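Ornithine aminotransferase (PDB 3LG0) transfers the delta-amino group of L-ornithine to 2-oxoglutarate with pyridoxal 5'-phosphate as cofactor, giving L-glutamate and its semialdehyde. Local coordinates at residues 29-34 / 41-46. Residues are numbered along the deposited sequence; the frame is centred on the assembly and turned at random.
Sequences PVVLKR and YDIEDR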
loop_
_atom_site.group_PDB
_atom_site.type_symbol
_atom_site.label_atom_id
_atom_site.label_comp_id
_atom_site.label_asym_id
_atom_site.label_seq_id
_atom_site.Cartn_x
_atom_site.Cartn_y
_atom_site.Cartn_z
ATOM N N PRO A 29 -24.248 -6.788 -3.591
ATOM C CA PRO A 29 -24.427 -8.058 -2.879
ATOM C C PRO A 29 -24.123 -9.290 -3.734
ATOM O O PRO A 29 -25.026 -10.052 -4.065
ATOM C CB PRO A 29 -25.918 -8.053 -2.503
ATOM C CG PRO A 29 -26.450 -6.740 -2.910
ATOM C CD PRO A 29 -25.532 -6.176 -3.943
ATOM N N VAL A 30 -22.861 -9.483 -4.090
ATOM C CA VAL A 30 -22.428 -10.719 -4.744
ATOM C C VAL A 30 -21.144 -11.167 -4.052
ATOM O O VAL A 30 -20.289 -10.349 -3.742
ATOM C CB VAL A 30 -22.229 -10.546 -6.286
ATOM C CG1 VAL A 30 -21.064 -9.588 -6.613
ATOM C CG2 VAL A 30 -22.026 -11.909 -6.967
ATOM N N VAL A 31 -21.028 -12.461 -3.777
ATOM C CA VAL A 31 -19.872 -12.995 -3.057
ATOM C C VAL A 31 -19.033 -13.907 -3.956
ATOM O O VAL A 31 -19.422 -15.036 -4.243
ATOM C CB VAL A 31 -20.316 -13.799 -1.806
ATOM C CG1 VAL A 31 -19.114 -14.277 -1.031
ATOM C CG2 VAL A 31 -21.188 -12.943 -0.917
ATOM N N LEU A 32 -17.878 -13.414 -4.389
ATOM C CA LEU A 32 -17.029 -14.145 -5.314
ATOM C C LEU A 32 -16.046 -15.061 -4.593
ATOM O O LEU A 32 -15.587 -14.764 -3.488
ATOM C CB LEU A 32 -16.264 -13.171 -6.216
ATOM C CG LEU A 32 -17.153 -12.099 -6.844
ATOM C CD1 LEU A 32 -16.330 -11.167 -7.725
ATOM C CD2 LEU A 32 -18.363 -12.728 -7.612
ATOM N N LYS A 33 -15.742 -16.192 -5.218
ATOM C CA LYS A 33 -14.820 -17.153 -4.635
ATOM C C LYS A 33 -13.828 -17.571 -5.682
ATOM O O LYS A 33 -12.790 -18.145 -5.359
ATOM C CB LYS A 33 -15.551 -18.384 -4.113
ATOM C CG LYS A 33 -16.164 -19.267 -5.204
ATOM C CD LYS A 33 -16.945 -20.424 -4.578
ATOM C CE LYS A 33 -17.414 -21.435 -5.617
ATOM N NZ LYS A 33 -18.241 -22.507 -4.993
ATOM N N ARG A 34 -14.147 -17.290 -6.941
ATOM C CA ARG A 34 -13.245 -17.635 -8.035
ATOM C C ARG A 34 -13.310 -16.669 -9.213
ATOM O O ARG A 34 -14.369 -16.154 -9.568
ATOM C CB ARG A 34 -13.482 -19.063 -8.523
ATOM C CG ARG A 34 -12.600 -19.445 -9.708
ATOM C CD ARG A 34 -12.810 -20.887 -10.127
ATOM N NE ARG A 34 -12.423 -21.801 -9.061
ATOM C CZ ARG A 34 -11.200 -22.299 -8.907
ATOM N NH1 ARG A 34 -10.234 -21.980 -9.760
ATOM N NH2 ARG A 34 -10.950 -23.127 -7.899
ATOM N N TYR A 41 -17.018 -16.175 -10.298
ATOM C CA TYR A 41 -18.008 -17.154 -9.852
ATOM C C TYR A 41 -18.321 -16.958 -8.377
ATOM O O TYR A 41 -17.404 -16.802 -7.560
ATOM C CB TYR A 41 -17.488 -18.583 -10.069
ATOM C CG TYR A 41 -17.009 -18.843 -11.473
ATOM C CD1 TYR A 41 -17.835 -19.464 -12.405
ATOM C CD2 TYR A 41 -15.742 -18.441 -11.876
ATOM C CE1 TYR A 41 -17.405 -19.686 -13.693
ATOM C CE2 TYR A 41 -15.311 -18.642 -13.161
ATOM C CZ TYR A 41 -16.135 -19.268 -14.072
ATOM O OH TYR A 41 -15.676 -19.476 -15.359
ATOM N N ASP A 42 -19.612 -16.976 -8.038
ATOM C CA ASP A 42 -20.027 -16.780 -6.659
ATOM C C ASP A 42 -20.208 -18.090 -5.858
ATOM O O ASP A 42 -19.898 -19.190 -6.341
ATOM C CB ASP A 42 -21.239 -15.841 -6.565
ATOM C CG ASP A 42 -22.544 -16.505 -6.987
ATOM O OD1 ASP A 42 -22.544 -17.711 -7.303
ATOM O OD2 ASP A 42 -23.576 -15.809 -7.004
ATOM N N ILE A 43 -20.659 -17.942 -4.617
ATOM C CA ILE A 43 -20.750 -19.051 -3.684
ATOM C C ILE A 43 -21.652 -20.159 -4.232
ATOM O O ILE A 43 -21.381 -21.342 -4.030
ATOM C CB ILE A 43 -21.289 -18.579 -2.307
ATOM C CG1 ILE A 43 -20.358 -17.533 -1.687
ATOM C CG2 ILE A 43 -21.450 -19.759 -1.368
ATOM C CD1 ILE A 43 -18.913 -17.926 -1.692
ATOM N N GLU A 44 -22.720 -19.760 -4.925
ATOM C CA GLU A 44 -23.685 -20.697 -5.490
ATOM C C GLU A 44 -23.287 -21.130 -6.894
ATOM O O GLU A 44 -24.113 -21.609 -7.654
ATOM C CB GLU A 44 -25.081 -20.063 -5.522
ATOM C CG GLU A 44 -25.710 -19.872 -4.145
ATOM C CD GLU A 44 -25.086 -18.718 -3.369
ATOM O OE1 GLU A 44 -24.719 -17.714 -4.015
ATOM O OE2 GLU A 44 -24.969 -18.814 -2.119
ATOM N N ASP A 45 -22.022 -20.926 -7.235
ATOM C CA ASP A 45 -21.492 -21.277 -8.547
ATOM C C ASP A 45 -22.104 -20.565 -9.774
ATOM O O ASP A 45 -21.896 -21.007 -10.900
ATOM C CB ASP A 45 -21.522 -22.795 -8.726
ATOM C CG ASP A 45 -20.622 -23.512 -7.737
ATOM O OD1 ASP A 45 -19.408 -23.211 -7.718
ATOM O OD2 ASP A 45 -21.121 -24.373 -6.977
ATOM N N ARG A 46 -22.844 -19.476 -9.572
ATOM C CA ARG A 46 -23.260 -18.645 -10.704
ATOM C C ARG A 46 -22.034 -17.919 -11.284
ATOM O O ARG A 46 -21.109 -17.530 -10.553
ATOM C CB ARG A 46 -24.308 -17.612 -10.290
ATOM C CG ARG A 46 -25.492 -18.154 -9.516
ATOM C CD ARG A 46 -26.393 -17.022 -9.065
ATOM N NE ARG A 46 -27.324 -17.418 -8.007
ATOM C CZ ARG A 46 -27.167 -17.138 -6.713
ATOM N NH1 ARG A 46 -26.109 -16.456 -6.284
ATOM N NH2 ARG A 46 -28.080 -17.544 -5.840
HETATM O O HOH W 1 -23.352 -14.132 -4.546
#
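A classic beta bulge, with Lys-33 and Arg-34 both set against Tyr-41, marks the hairpin of strands 31-36 and 39-42. Tyr-41 O takes a nearly straight bond from Lys-33 N (2.9 Å, 164° at the hydrogen) and a weak one from Arg-34 N, while Tyr-41 N donates to Arg-34 O at 2.7 Å. The aliphatic chain of Arg-34 crosses Tyr-41 at one ring atom, with Arg-34 CG 3.9 Å from Tyr-41 CD2. Lys-33, extended beyond CG, runs past Asp-42 O to the type I turn 42-45, where NZ forms a salt bridge with Asp-45 OD1 (3.0 Å), coming from above the carboxylate plane. Val-31 CG1, anti to the backbone N (chi1 -177°), packs against Ile-43 CG1 at 3.5 Å, and helix 10-20 covers this pair through Tyr-13. Asp-42 ties the turn to the residue after it: OD1 accepts a hydrogen bond from Arg-46 N, OD2 forms a salt bridge with Arg-46 NH1 (2.7 Å), met on its syn side though tilted from the carboxylate plane, and a water links OD2 to Val-31 N. The arrangement is a classic-bulge hairpin whose outer strand, the last of its sheet within this chain, pairs through Val-31 and Leu-32 with a parallel strand of the second subunit.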